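Local structure of BH2621 protein (2QML) at residues 27-32 against 59-64; 42-47 against 109-114; 89-94 against 101-106; 121-126 against 152-157; 144-149 against 169-174. The protein probably acts as an N-acyltransferase of the GNAT superfamily in siderophore biosynthesis, moving a fatty acyl group onto a lysine side-chain amine, though its substrates remain unestablished. All blocks are in the same frame, centred on the assembly; numbering follows the deposited sequence. Where two conformers were deposited one is given.

Contact 1: 27-32 against 59-64; sequences VTMDDV and KHLQTF
Leu61 pushes its branched end into the 27-32 turn, with Val27, Met29 and Val32 as its apolar neighbours. Its CD1 meets Val27 CG1 at 4.1 Å, while CD2 lies over the backbone of Val32, 3.9 Å from Val32 CA. CG anti to the backbone N (chi1 -173°) directs the fork at the turn, and chi2 of 59° turns CD1 to Val27 and CD2 to Val32. Met29, a selenomethionine, reaches the same helix nearer the surface: bends at chi2 and chi3 fold the chain so that SE rests 3.8 Å from Gln62 N, beside the helix backbone. This is the turn between strand 20-26 and helix 32-38 of the GNAT fold, where helix 54-65 packs against it. An ST turn shapes it: Thr28 OG1 accepts from Asp30 N. Thr28 N donates to Asp31 OD2 (2.9 Å, 169°) from above the carboxylate plane, and Asp31 OD1 forms a salt bridge with Arg25. Leu35 and Leu72 continue the apolar cluster around Val27 and Leu61.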
# COMPACT_ATOMS: atom_id res chain seq x y z
N VAL A 27 -7.29 6.64 8.36
CA VAL A 27 -8.46 5.88 8.71
C VAL A 27 -8.91 6.24 10.17
O VAL A 27 -8.10 6.56 11.06
CB VAL A 27 -8.15 4.38 8.58
CG1 VAL A 27 -9.22 3.52 9.27
CG2 VAL A 27 -7.92 3.96 7.09
N THR A 28 -10.22 6.16 10.40
CA THR A 28 -10.82 6.31 11.70
C THR A 28 -11.82 5.19 11.91
O THR A 28 -12.17 4.49 10.99
CB THR A 28 -11.56 7.68 11.92
OG1 THR A 28 -12.81 7.68 11.23
CG2 THR A 28 -10.70 8.82 11.42
N MSE A 29 -12.34 5.06 13.13
CA MSE A 29 -13.35 4.04 13.43
C MSE A 29 -14.66 4.26 12.70
O MSE A 29 -15.44 3.30 12.54
CB MSE A 29 -13.59 3.91 14.95
CG MSE A 29 -12.42 3.30 15.71
SE MSE A 29 -12.00 1.49 15.14
CE MSE A 29 -13.64 0.58 15.72
N ASP A 30 -14.89 5.47 12.18
CA ASP A 30 -16.07 5.72 11.35
C ASP A 30 -16.00 5.01 10.02
O ASP A 30 -17.00 4.93 9.32
CB ASP A 30 -16.25 7.21 11.06
CG ASP A 30 -16.61 8.04 12.30
OD1 ASP A 30 -17.17 7.48 13.29
OD2 ASP A 30 -16.32 9.26 12.23
N ASP A 31 -14.83 4.51 9.65
CA ASP A 31 -14.64 3.82 8.39
C ASP A 31 -14.86 2.33 8.48
O ASP A 31 -14.77 1.67 7.46
CB ASP A 31 -13.22 4.02 7.91
CG ASP A 31 -12.88 5.47 7.69
OD1 ASP A 31 -13.78 6.24 7.29
OD2 ASP A 31 -11.70 5.80 7.90
N VAL A 32 -15.25 1.84 9.65
CA VAL A 32 -15.29 0.39 9.86
C VAL A 32 -16.27 -0.32 8.95
O VAL A 32 -15.92 -1.40 8.46
CB VAL A 32 -15.50 0.01 11.36
CG1 VAL A 32 -16.88 0.36 11.85
CG2 VAL A 32 -15.20 -1.51 11.55
N LYS A 59 -12.80 -4.80 16.21
CA LYS A 59 -11.75 -5.05 17.21
C LYS A 59 -10.37 -5.05 16.54
O LYS A 59 -9.40 -4.57 17.10
CB LYS A 59 -11.98 -6.38 17.98
CG LYS A 59 -13.33 -6.57 18.73
CD LYS A 59 -13.35 -7.84 19.64
CE LYS A 59 -14.78 -8.31 20.10
NZ LYS A 59 -14.75 -9.45 21.10
N HIS A 60 -10.29 -5.64 15.36
CA HIS A 60 -9.04 -5.63 14.62
C HIS A 60 -8.64 -4.22 14.17
O HIS A 60 -7.49 -3.81 14.34
CB HIS A 60 -9.14 -6.56 13.41
CG HIS A 60 -8.07 -6.31 12.38
ND1 HIS A 60 -6.76 -6.67 12.59
CD2 HIS A 60 -8.12 -5.72 11.17
CE1 HIS A 60 -6.05 -6.26 11.55
NE2 HIS A 60 -6.86 -5.73 10.66
N LEU A 61 -9.58 -3.50 13.58
CA LEU A 61 -9.28 -2.16 13.11
C LEU A 61 -8.83 -1.27 14.27
O LEU A 61 -7.85 -0.53 14.15
CB LEU A 61 -10.50 -1.57 12.39
CG LEU A 61 -10.24 -0.22 11.71
CD1 LEU A 61 -9.14 -0.35 10.68
CD2 LEU A 61 -11.55 0.39 11.09
N GLN A 62 -9.51 -1.35 15.40
CA GLN A 62 -9.12 -0.60 16.60
C GLN A 62 -7.70 -0.90 17.04
O GLN A 62 -6.93 0.01 17.32
CB GLN A 62 -10.13 -0.93 17.68
CG GLN A 62 -10.10 -0.14 18.90
CD GLN A 62 -11.31 -0.47 19.71
OE1 GLN A 62 -11.51 -1.62 20.10
NE2 GLN A 62 -12.14 0.53 19.95
N THR A 63 -7.32 -2.18 17.03
CA THR A 63 -5.99 -2.57 17.43
C THR A 63 -4.95 -1.96 16.47
O THR A 63 -3.95 -1.41 16.91
CB THR A 63 -5.90 -4.07 17.48
OG1 THR A 63 -6.88 -4.58 18.40
CG2 THR A 63 -4.52 -4.53 17.95
N PHE A 64 -5.20 -2.04 15.17
CA PHE A 64 -4.28 -1.51 14.16
C PHE A 64 -4.19 -0.01 14.22
O PHE A 64 -3.12 0.52 14.06
CB PHE A 64 -4.68 -1.97 12.75
CG PHE A 64 -3.96 -3.21 12.29
CD1 PHE A 64 -3.57 -4.17 13.21
CD2 PHE A 64 -3.64 -3.43 10.95
CE1 PHE A 64 -2.86 -5.29 12.80
CE2 PHE A 64 -2.94 -4.55 10.57
CZ PHE A 64 -2.55 -5.49 11.50

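Contact 2: 42-47 against 109-114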
# COMPACT_ATOMS: atom_id res chain seq x y z
N GLU A 42 -14.45 -10.27 -3.32
CA GLU A 42 -13.82 -11.51 -3.79
C GLU A 42 -12.40 -11.31 -4.23
O GLU A 42 -11.59 -12.22 -4.05
CB GLU A 42 -14.64 -12.18 -4.90
CG GLU A 42 -15.97 -12.82 -4.43
CD GLU A 42 -15.81 -13.86 -3.32
OE1 GLU A 42 -14.85 -14.67 -3.35
OE2 GLU A 42 -16.67 -13.87 -2.40
N HIS A 43 -12.05 -10.15 -4.79
CA HIS A 43 -10.67 -9.91 -5.21
C HIS A 43 -9.70 -9.59 -4.05
O HIS A 43 -8.51 -9.55 -4.23
CB HIS A 43 -10.62 -8.80 -6.26
CG HIS A 43 -11.07 -7.46 -5.76
ND1 HIS A 43 -12.39 -7.10 -5.70
CD2 HIS A 43 -10.37 -6.39 -5.33
CE1 HIS A 43 -12.50 -5.88 -5.21
NE2 HIS A 43 -11.28 -5.43 -4.97
N VAL A 44 -10.24 -9.31 -2.87
CA VAL A 44 -9.46 -8.96 -1.70
C VAL A 44 -9.25 -10.15 -0.74
O VAL A 44 -8.13 -10.33 -0.25
CB VAL A 44 -10.17 -7.79 -0.93
CG1 VAL A 44 -9.51 -7.50 0.43
CG2 VAL A 44 -10.25 -6.51 -1.79
N ILE A 45 -10.29 -10.94 -0.55
CA ILE A 45 -10.32 -12.05 0.42
C ILE A 45 -9.08 -12.96 0.36
O ILE A 45 -8.46 -13.22 1.38
CB ILE A 45 -11.66 -12.87 0.30
CG1 ILE A 45 -12.83 -12.04 0.77
CG2 ILE A 45 -11.62 -14.17 1.12
CD1 ILE A 45 -14.19 -12.66 0.44
N PRO A 46 -8.69 -13.42 -0.85
CA PRO A 46 -7.55 -14.37 -0.85
C PRO A 46 -6.25 -13.84 -0.32
O PRO A 46 -5.43 -14.63 0.15
CB PRO A 46 -7.38 -14.70 -2.34
CG PRO A 46 -8.57 -14.24 -3.01
CD PRO A 46 -9.17 -13.15 -2.20
N TYR A 47 -6.05 -12.53 -0.39
CA TYR A 47 -4.82 -11.90 -0.01
C TYR A 47 -4.83 -11.27 1.38
O TYR A 47 -3.79 -11.11 2.00
CB TYR A 47 -4.48 -10.84 -1.08
CG TYR A 47 -4.38 -11.47 -2.48
CD1 TYR A 47 -3.50 -12.51 -2.70
CD2 TYR A 47 -5.18 -11.08 -3.52
CE1 TYR A 47 -3.39 -13.13 -3.94
CE2 TYR A 47 -5.09 -11.71 -4.78
CZ TYR A 47 -4.18 -12.72 -4.98
OH TYR A 47 -4.05 -13.38 -6.17
N HIS A 109 1.35 -2.06 2.42
CA HIS A 109 0.29 -3.00 2.10
C HIS A 109 -0.82 -2.18 1.46
O HIS A 109 -1.02 -1.01 1.84
CB HIS A 109 -0.28 -3.74 3.29
CG HIS A 109 0.72 -4.53 4.08
ND1 HIS A 109 1.36 -5.64 3.55
CD2 HIS A 109 1.06 -4.47 5.38
CE1 HIS A 109 2.12 -6.18 4.50
NE2 HIS A 109 2.01 -5.45 5.59
N LEU A 110 -1.56 -2.75 0.51
CA LEU A 110 -2.62 -2.00 -0.17
C LEU A 110 -3.70 -2.87 -0.77
O LEU A 110 -3.50 -4.07 -0.98
CB LEU A 110 -2.00 -1.14 -1.29
CG LEU A 110 -1.37 -1.86 -2.50
CD1 LEU A 110 -2.44 -2.13 -3.61
CD2 LEU A 110 -0.19 -1.14 -3.13
N LEU A 111 -4.85 -2.27 -1.02
CA LEU A 111 -5.95 -2.89 -1.74
C LEU A 111 -6.83 -1.80 -2.33
O LEU A 111 -6.93 -0.70 -1.75
CB LEU A 111 -6.78 -3.79 -0.81
CG LEU A 111 -7.64 -3.18 0.30
CD1 LEU A 111 -9.07 -2.72 -0.14
CD2 LEU A 111 -7.78 -4.16 1.46
N ILE A 112 -7.46 -2.12 -3.46
CA ILE A 112 -8.54 -1.37 -4.06
C ILE A 112 -9.80 -2.12 -3.65
O ILE A 112 -9.93 -3.32 -3.87
CB ILE A 112 -8.41 -1.18 -5.58
CG1 ILE A 112 -7.28 -0.18 -5.89
CG2 ILE A 112 -9.71 -0.64 -6.15
CD1 ILE A 112 -7.02 0.08 -7.42
N GLY A 113 -10.73 -1.42 -3.02
CA GLY A 113 -11.96 -2.02 -2.48
C GLY A 113 -13.09 -2.20 -3.49
O GLY A 113 -13.37 -3.32 -3.91
N PRO A 114 -13.72 -1.09 -3.89
CA PRO A 114 -14.86 -1.20 -4.83
C PRO A 114 -14.44 -1.69 -6.20
O PRO A 114 -13.45 -1.22 -6.80
CB PRO A 114 -15.39 0.24 -4.89
CG PRO A 114 -14.79 0.92 -3.79
CD PRO A 114 -13.48 0.29 -3.48
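His43 points the NE2 corner of its imidazole at the end of strand 106-112, donating to Ile112 O over 2.7 Å with an N-H...O angle of 153°. The oxygen lies almost in the ring plane, whereas NE2 itself is tilted 24° from the plane of the peptide carbonyl. Gly113 O stands at the same ring edge, 3.0 Å from His43 CE1, so two successive carbonyls of the chain leaving the strand line one edge of the imidazole. The ring reaches them because CG is placed between the backbone N and the carbonyl carbon (chi1 64°). Next to it, Val44 supplies the apolar half of the contact. Its CG1 meets Leu111 CD2 at 3.9 Å, the two side chains crossing at about a right angle, and its CG2 lies 3.8 Å from Ile112 O, so that this carbonyl has the imidazole N-H and a valine methyl as neighbours. Farther out, the strand is held by backbone hydrogen bonds between Leu111 and Tyr84 and between Gly113 and Met82, while Trp48 packs on Leu111 and His109. A glycerol bound by His109 ND1 and Leu110 N is consistent with a pocket along this strand. The segment 42-47, which runs into helix 45-48, is thereby fixed to the end of strand 106-112, a central strand in the mixed sheet of the GNAT fold.

Contact 3: 89-94 against 101-106; sequences WVKEDI and FEEHDQ
Trp89 turns the six-membered end of its indole toward the 101-106 segment. His104 O lies in the ring plane at the edge, 3.6 Å from Trp89 CZ3, and Asp105 O is also at the edge, near the plane. The His104 ring has Glu103 CG over one face, offset toward the rim, and Trp89 CZ3 at its edge. Gln106 runs alongside the indole, Gln106 CG 3.7 Å from Trp89 CZ3 and its amide plane turned 57° from the ring; the amide itself is held by Thr140 and Lys134. The Phe101 ring is met obliquely by Val90 CG1 and Lys91 CG, and Val90 CG1 also touches Phe101 CB at 3.6 Å. Fully extended, Lys91 carries NZ to 2.9 Å from Glu103 OE2, on the syn side, 27° out of the carboxylate plane, with a weak second bond to OE1. Glu103 comes back to meet it through a bend at chi2 (81°). Val90 N donates to Asp105 O at 3.0 Å, and one water accepts from Lys91 N while donating to both Glu103 O and Asp105 O. Asp105 N donates to Glu102 O in a type I turn, and the Asp105 carboxylate, hydrogen-bonded to Tyr99 OH, adds a second link by taking the Glu102 N-H from above its plane. Trp89 and Gln106 form an antiparallel non-hydrogen-bonded pair at the mouth of a beta hairpin with a long connection between strands 80-89 and 106-112.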
# COMPACT_ATOMS: atom_id res chain seq x y z
N TRP A 89 6.93 0.76 9.28
CA TRP A 89 8.37 0.65 9.46
C TRP A 89 8.75 -0.81 9.47
O TRP A 89 8.20 -1.63 10.22
CB TRP A 89 8.82 1.27 10.78
CG TRP A 89 8.59 2.75 10.86
CD1 TRP A 89 7.62 3.39 11.61
CD2 TRP A 89 9.29 3.80 10.17
NE1 TRP A 89 7.72 4.75 11.46
CE2 TRP A 89 8.73 5.03 10.57
CE3 TRP A 89 10.38 3.82 9.28
CZ2 TRP A 89 9.19 6.24 10.09
CZ3 TRP A 89 10.83 5.02 8.82
CH2 TRP A 89 10.25 6.23 9.23
N VAL A 90 9.71 -1.15 8.61
CA VAL A 90 10.16 -2.54 8.52
C VAL A 90 10.67 -3.02 9.88
O VAL A 90 10.35 -4.15 10.29
CB VAL A 90 11.25 -2.74 7.46
CG1 VAL A 90 11.96 -4.13 7.62
CG2 VAL A 90 10.67 -2.60 6.05
N LYS A 91 11.43 -2.18 10.60
CA LYS A 91 12.08 -2.58 11.84
C LYS A 91 11.12 -3.21 12.84
O LYS A 91 11.51 -4.12 13.56
CB LYS A 91 12.82 -1.39 12.47
CG LYS A 91 13.68 -1.74 13.70
CD LYS A 91 14.25 -0.46 14.31
CE LYS A 91 15.09 -0.75 15.55
NZ LYS A 91 15.65 0.53 16.07
N GLU A 92 9.89 -2.74 12.87
CA GLU A 92 8.92 -3.26 13.82
C GLU A 92 7.91 -4.24 13.21
O GLU A 92 6.91 -4.57 13.83
CB GLU A 92 8.20 -2.07 14.52
CG GLU A 92 9.11 -1.20 15.43
CD GLU A 92 9.80 -0.04 14.66
N ASP A 93 8.21 -4.73 12.00
CA ASP A 93 7.33 -5.57 11.27
C ASP A 93 7.92 -6.98 11.12
O ASP A 93 9.14 -7.15 11.19
CB ASP A 93 7.14 -4.98 9.88
CG ASP A 93 5.97 -5.60 9.17
OD1 ASP A 93 4.84 -5.16 9.50
OD2 ASP A 93 6.18 -6.48 8.30
N ILE A 94 7.04 -7.95 10.90
CA ILE A 94 7.45 -9.34 10.66
C ILE A 94 8.44 -9.46 9.50
O ILE A 94 9.35 -10.29 9.53
CB ILE A 94 6.21 -10.27 10.47
CG1 ILE A 94 6.65 -11.74 10.47
CG2 ILE A 94 5.38 -9.93 9.21
CD1 ILE A 94 5.49 -12.66 10.37
N PHE A 101 17.51 -5.68 6.67
CA PHE A 101 16.88 -4.37 6.58
C PHE A 101 17.77 -3.29 7.18
O PHE A 101 18.58 -3.54 8.07
CB PHE A 101 15.53 -4.41 7.32
CG PHE A 101 15.66 -4.51 8.83
CD1 PHE A 101 15.80 -5.73 9.46
CD2 PHE A 101 15.66 -3.37 9.60
CE1 PHE A 101 15.93 -5.81 10.84
CE2 PHE A 101 15.80 -3.44 10.98
CZ PHE A 101 15.93 -4.66 11.60
N GLU A 102 17.58 -2.09 6.67
CA GLU A 102 18.20 -0.89 7.22
C GLU A 102 17.15 -0.24 8.12
O GLU A 102 15.95 -0.37 7.92
CB GLU A 102 18.71 0.04 6.13
CG GLU A 102 19.80 -0.58 5.24
N GLU A 103 17.64 0.45 9.14
CA GLU A 103 16.85 1.07 10.20
C GLU A 103 15.59 1.81 9.78
O GLU A 103 14.55 1.69 10.42
CB GLU A 103 17.80 2.05 10.93
CG GLU A 103 17.22 2.85 12.09
CD GLU A 103 17.17 2.08 13.39
OE1 GLU A 103 17.58 0.89 13.42
OE2 GLU A 103 16.73 2.69 14.40
N HIS A 104 15.67 2.55 8.68
CA HIS A 104 14.54 3.39 8.22
C HIS A 104 13.81 2.84 7.01
O HIS A 104 13.04 3.53 6.40
CB HIS A 104 15.03 4.80 7.94
CG HIS A 104 15.55 5.47 9.16
ND1 HIS A 104 16.89 5.47 9.49
CD2 HIS A 104 14.91 6.07 10.18
CE1 HIS A 104 17.05 6.10 10.64
NE2 HIS A 104 15.86 6.47 11.08
N ASP A 105 14.02 1.57 6.69
CA ASP A 105 13.27 0.97 5.61
C ASP A 105 11.79 0.99 5.96
O ASP A 105 11.42 0.79 7.10
CB ASP A 105 13.69 -0.49 5.38
CG ASP A 105 15.08 -0.65 4.75
OD1 ASP A 105 15.72 0.33 4.35
OD2 ASP A 105 15.46 -1.84 4.58
N GLN A 106 10.95 1.16 4.94
CA GLN A 106 9.53 1.16 5.11
C GLN A 106 8.92 0.08 4.22
O GLN A 106 9.55 -0.44 3.29
CB GLN A 106 8.93 2.54 4.76
CG GLN A 106 9.40 3.70 5.63
CD GLN A 106 8.75 4.97 5.18
OE1 GLN A 106 7.59 4.95 4.85
NE2 GLN A 106 9.46 6.06 5.19
O HOH W 1 12.22 0.42 9.62

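Contact 4: 121-126 against 152-157; sequences GLIYPL and KKMIHV
Ile123, in the first turn of helix 123-135, sends both branches toward helix 152-160. CG1, anti to the backbone N (chi1 -170°), reaches SE of Met154, a selenomethionine, at 4.2 Å, and Ile123 CG2 meets Val157 CG2 at 3.8 Å. The bent chain of Met154 curls its selenium back to this isoleucine. Tyr124 comes next and lies across Val157: its CE1 is 3.9 Å from Val157 CG1, and its OH passes 3.7 Å from Val157 CG2. The phenol end then goes on to the imidazole of His156, which it approaches obliquely at 3.5 Å from OH to CD2. Ile123 CG2 also sits against one face of the tyrosine ring, and Gly121 O lies in plane at its edge. Leu110 of strand 106-112 touches both Ile123 and Met154. The N-terminal end of helix 123-135 thus packs on the side of helix 152-160; as in other GNAT proteins, helix 123-135 follows the glycine-containing loop that in relatives binds the acyl-CoA pyrophosphate.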
# COMPACT_ATOMS: atom_id res chain seq x y z
N GLY A 121 -6.35 1.09 -14.45
CA GLY A 121 -4.99 1.59 -14.27
C GLY A 121 -4.82 2.58 -13.13
O GLY A 121 -3.79 3.21 -13.04
N LEU A 122 -5.84 2.71 -12.27
CA LEU A 122 -5.82 3.69 -11.18
C LEU A 122 -4.86 3.31 -10.07
O LEU A 122 -4.45 4.20 -9.32
CB LEU A 122 -7.24 3.95 -10.64
CG LEU A 122 -8.17 4.62 -11.66
CD1 LEU A 122 -9.63 4.44 -11.22
CD2 LEU A 122 -7.79 6.10 -11.88
N ILE A 123 -4.48 2.04 -9.93
CA ILE A 123 -3.47 1.74 -8.91
C ILE A 123 -2.15 2.48 -9.12
O ILE A 123 -1.50 2.83 -8.14
CB ILE A 123 -3.20 0.19 -8.87
CG1 ILE A 123 -2.35 -0.22 -7.67
CG2 ILE A 123 -2.52 -0.26 -10.17
CD1 ILE A 123 -2.85 0.23 -6.34
N TYR A 124 -1.74 2.73 -10.36
CA TYR A 124 -0.44 3.40 -10.60
C TYR A 124 -0.33 4.80 -10.03
O TYR A 124 0.57 5.04 -9.22
CB TYR A 124 -0.13 3.42 -12.10
CG TYR A 124 0.19 2.08 -12.62
CD1 TYR A 124 1.43 1.51 -12.37
CD2 TYR A 124 -0.75 1.36 -13.35
CE1 TYR A 124 1.72 0.26 -12.83
CE2 TYR A 124 -0.44 0.10 -13.84
CZ TYR A 124 0.80 -0.43 -13.56
OH TYR A 124 1.13 -1.69 -14.04
N PRO A 125 -1.22 5.73 -10.40
CA PRO A 125 -1.08 7.07 -9.81
C PRO A 125 -1.20 7.08 -8.27
O PRO A 125 -0.54 7.88 -7.59
CB PRO A 125 -2.20 7.89 -10.49
CG PRO A 125 -3.19 6.87 -10.98
CD PRO A 125 -2.32 5.70 -11.39
N LEU A 126 -2.05 6.22 -7.73
CA LEU A 126 -2.23 6.14 -6.28
C LEU A 126 -0.97 5.62 -5.59
O LEU A 126 -0.49 6.22 -4.63
CB LEU A 126 -3.39 5.25 -5.93
CG LEU A 126 -4.77 5.81 -6.19
CD1 LEU A 126 -5.83 4.66 -6.22
CD2 LEU A 126 -5.12 6.93 -5.18
N LYS A 152 -0.00 -12.07 -9.50
CA LYS A 152 0.81 -11.67 -10.65
C LYS A 152 0.56 -10.21 -11.05
O LYS A 152 1.52 -9.48 -11.40
CB LYS A 152 0.61 -12.63 -11.84
CG LYS A 152 0.86 -14.12 -11.49
CD LYS A 152 2.09 -14.41 -10.49
CE LYS A 152 2.39 -15.95 -10.37
N LYS A 153 -0.70 -9.77 -10.99
CA LYS A 153 -1.03 -8.38 -11.34
C LYS A 153 -0.28 -7.40 -10.44
O LYS A 153 0.35 -6.48 -10.94
CB LYS A 153 -2.54 -8.12 -11.24
CG LYS A 153 -2.96 -6.63 -11.41
N MSE A 154 -0.31 -7.61 -9.12
CA MSE A 154 0.40 -6.68 -8.21
C MSE A 154 1.91 -6.75 -8.30
O MSE A 154 2.59 -5.74 -8.21
CB MSE A 154 -0.01 -6.81 -6.73
CG MSE A 154 -1.30 -6.15 -6.42
SE MSE A 154 -1.43 -4.25 -6.96
CE MSE A 154 0.18 -3.48 -6.20
N ILE A 155 2.42 -7.95 -8.52
CA ILE A 155 3.86 -8.08 -8.75
C ILE A 155 4.23 -7.25 -9.98
O ILE A 155 5.23 -6.52 -9.99
CB ILE A 155 4.25 -9.55 -8.88
CG1 ILE A 155 4.06 -10.25 -7.52
CG2 ILE A 155 5.68 -9.71 -9.42
CD1 ILE A 155 4.10 -11.81 -7.52
N HIS A 156 3.44 -7.34 -11.04
CA HIS A 156 3.68 -6.52 -12.24
C HIS A 156 3.63 -5.01 -11.96
O HIS A 156 4.51 -4.26 -12.39
CB HIS A 156 2.67 -6.91 -13.32
CG HIS A 156 2.72 -6.03 -14.53
ND1 HIS A 156 3.72 -6.12 -15.48
CD2 HIS A 156 1.94 -4.98 -14.90
CE1 HIS A 156 3.53 -5.19 -16.40
NE2 HIS A 156 2.46 -4.50 -16.08
N VAL A 157 2.60 -4.57 -11.25
CA VAL A 157 2.42 -3.17 -10.91
C VAL A 157 3.66 -2.69 -10.11
O VAL A 157 4.26 -1.65 -10.40
CB VAL A 157 1.11 -2.95 -10.09
CG1 VAL A 157 1.08 -1.55 -9.41
CG2 VAL A 157 -0.15 -3.15 -10.92

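Contact 5: 144-149 against 169-174; sequences VAEPDR and VELPDK
Lys174 places CG between its backbone N and carbonyl carbon (chi1 57°) and then runs straight out, whereas Glu146 starts from a similar position (chi1 39°) and folds at chi2. The two side chains cross at about a right angle, bringing Lys174 NZ to 2.8 Å from Glu146 OE2 in a salt bridge. NZ approaches Glu146 OE2 from 49° out of the carboxylate plane. The same ammonium gives a second hydrogen bond to Glu146 O, also 2.8 Å from NZ, so one residue holds it by both side chain and backbone. Glu146 OE1 is hydrogen-bonded to a glycerol, so both carboxylate oxygens have partners. Leu171 CD1 lies 3.9 Å from Glu146 OE2, and Asp148 OD2 is 3.6 Å from Lys174 CB, though the polar partner of that aspartate is Arg150. Leu171 N donates a hydrogen bond to Lys174 O, closing the turn from strand 164-170 into 175-182. Strand 175-182 lies between 142-145 and 164-170 in the sheet, and helix 152-160 packs on Pro147 through Ile155 and Phe158.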
# COMPACT_ATOMS: atom_id res chain seq x y z
N VAL A 144 9.80 -1.62 0.80
CA VAL A 144 9.58 -3.01 0.46
C VAL A 144 8.09 -3.34 0.40
O VAL A 144 7.22 -2.66 0.95
CB VAL A 144 10.29 -3.98 1.45
CG1 VAL A 144 11.79 -3.65 1.57
CG2 VAL A 144 9.57 -4.02 2.83
N ALA A 145 7.82 -4.41 -0.33
CA ALA A 145 6.48 -4.97 -0.50
C ALA A 145 6.67 -6.50 -0.55
O ALA A 145 7.75 -7.01 -0.95
CB ALA A 145 5.86 -4.48 -1.74
N GLU A 146 5.65 -7.22 -0.06
CA GLU A 146 5.65 -8.69 -0.07
C GLU A 146 4.29 -9.22 -0.53
O GLU A 146 3.66 -9.97 0.21
CB GLU A 146 6.11 -9.25 1.30
CG GLU A 146 5.63 -8.49 2.56
CD GLU A 146 4.12 -8.29 2.56
OE1 GLU A 146 3.69 -7.37 1.82
OE2 GLU A 146 3.36 -9.03 3.25
N PRO A 147 3.90 -8.90 -1.79
CA PRO A 147 2.68 -9.43 -2.33
C PRO A 147 2.67 -10.96 -2.28
O PRO A 147 3.75 -11.57 -2.42
CB PRO A 147 2.71 -8.97 -3.80
CG PRO A 147 4.21 -8.71 -4.11
CD PRO A 147 4.69 -8.14 -2.80
N ASP A 148 1.51 -11.57 -2.08
CA ASP A 148 1.37 -12.99 -2.26
C ASP A 148 2.01 -13.38 -3.60
O ASP A 148 1.77 -12.71 -4.63
CB ASP A 148 -0.11 -13.36 -2.24
CG ASP A 148 -0.34 -14.83 -2.21
OD1 ASP A 148 -0.04 -15.54 -3.21
OD2 ASP A 148 -0.87 -15.30 -1.21
N ARG A 149 2.80 -14.46 -3.63
CA ARG A 149 3.49 -14.82 -4.87
C ARG A 149 2.57 -15.13 -6.05
O ARG A 149 2.99 -15.11 -7.24
CB ARG A 149 4.44 -15.99 -4.61
CG ARG A 149 3.76 -17.28 -4.27
CD ARG A 149 4.77 -18.40 -4.25
NE ARG A 149 4.10 -19.65 -3.97
CZ ARG A 149 4.65 -20.85 -4.21
NH1 ARG A 149 5.85 -20.94 -4.74
NH2 ARG A 149 3.97 -21.93 -3.95
N VAL A 169 9.29 -15.26 0.49
CA VAL A 169 9.29 -15.24 1.95
C VAL A 169 8.11 -16.08 2.47
O VAL A 169 6.95 -15.85 2.09
CB VAL A 169 9.26 -13.79 2.49
CG1 VAL A 169 10.57 -13.06 2.18
CG2 VAL A 169 8.10 -12.96 1.90
N GLU A 170 8.46 -17.07 3.26
CA GLU A 170 7.51 -17.97 3.90
C GLU A 170 6.97 -17.30 5.14
O GLU A 170 7.56 -17.39 6.19
CB GLU A 170 8.21 -19.28 4.29
CG GLU A 170 8.42 -20.18 3.17
CD GLU A 170 7.37 -21.27 3.14
OE1 GLU A 170 6.18 -20.99 3.40
OE2 GLU A 170 7.74 -22.39 2.90
N LEU A 171 5.88 -16.56 4.98
CA LEU A 171 5.26 -15.80 6.05
C LEU A 171 4.17 -16.68 6.66
O LEU A 171 3.78 -17.68 6.08
CB LEU A 171 4.69 -14.51 5.48
CG LEU A 171 5.73 -13.47 5.02
CD1 LEU A 171 5.05 -12.50 4.06
CD2 LEU A 171 6.39 -12.78 6.20
N PRO A 172 3.68 -16.33 7.87
CA PRO A 172 2.62 -17.15 8.48
C PRO A 172 1.36 -17.29 7.60
O PRO A 172 0.79 -18.36 7.55
CB PRO A 172 2.32 -16.41 9.79
CG PRO A 172 3.51 -15.62 10.09
CD PRO A 172 4.13 -15.25 8.76
N ASP A 173 1.03 -16.25 6.85
CA ASP A 173 -0.19 -16.21 6.06
C ASP A 173 -0.10 -16.46 4.58
O ASP A 173 -1.14 -16.59 3.90
CB ASP A 173 -0.85 -14.83 6.24
CG ASP A 173 0.05 -13.66 5.81
OD1 ASP A 173 1.28 -13.64 6.08
OD2 ASP A 173 -0.50 -12.70 5.24
N LYS A 174 1.11 -16.55 4.06
CA LYS A 174 1.28 -16.70 2.64
C LYS A 174 2.73 -16.97 2.30
O LYS A 174 3.61 -16.78 3.14
CB LYS A 174 0.90 -15.39 1.91
CG LYS A 174 1.67 -14.19 2.35
CD LYS A 174 1.23 -12.89 1.67
CE LYS A 174 1.78 -11.68 2.35
NZ LYS A 174 1.38 -10.37 1.78

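How the contacts relate
All five contacts belong to one GNAT domain, arranged about its mixed sheet. Contacts 1 and 2 interlock along the chain, their segments alternating with centres about 17 Å apart, and contact 3 is nested inside the loop closed by contact 2. Contacts 4 and 5 follow and alternate likewise. Strand 106-112 links contacts 2, 3 and 4: it carries contact 2, begins at contact 3, and its Leu110 packs on Ile123 of contact 4. Its neighbour 142-145 leads into contact 5, where His109 and Tyr47 of contact 2 meet Glu146 and Asp148. Contacts 1 and 4, about 25 Å apart between centres, mark opposite sides of the chain's centre.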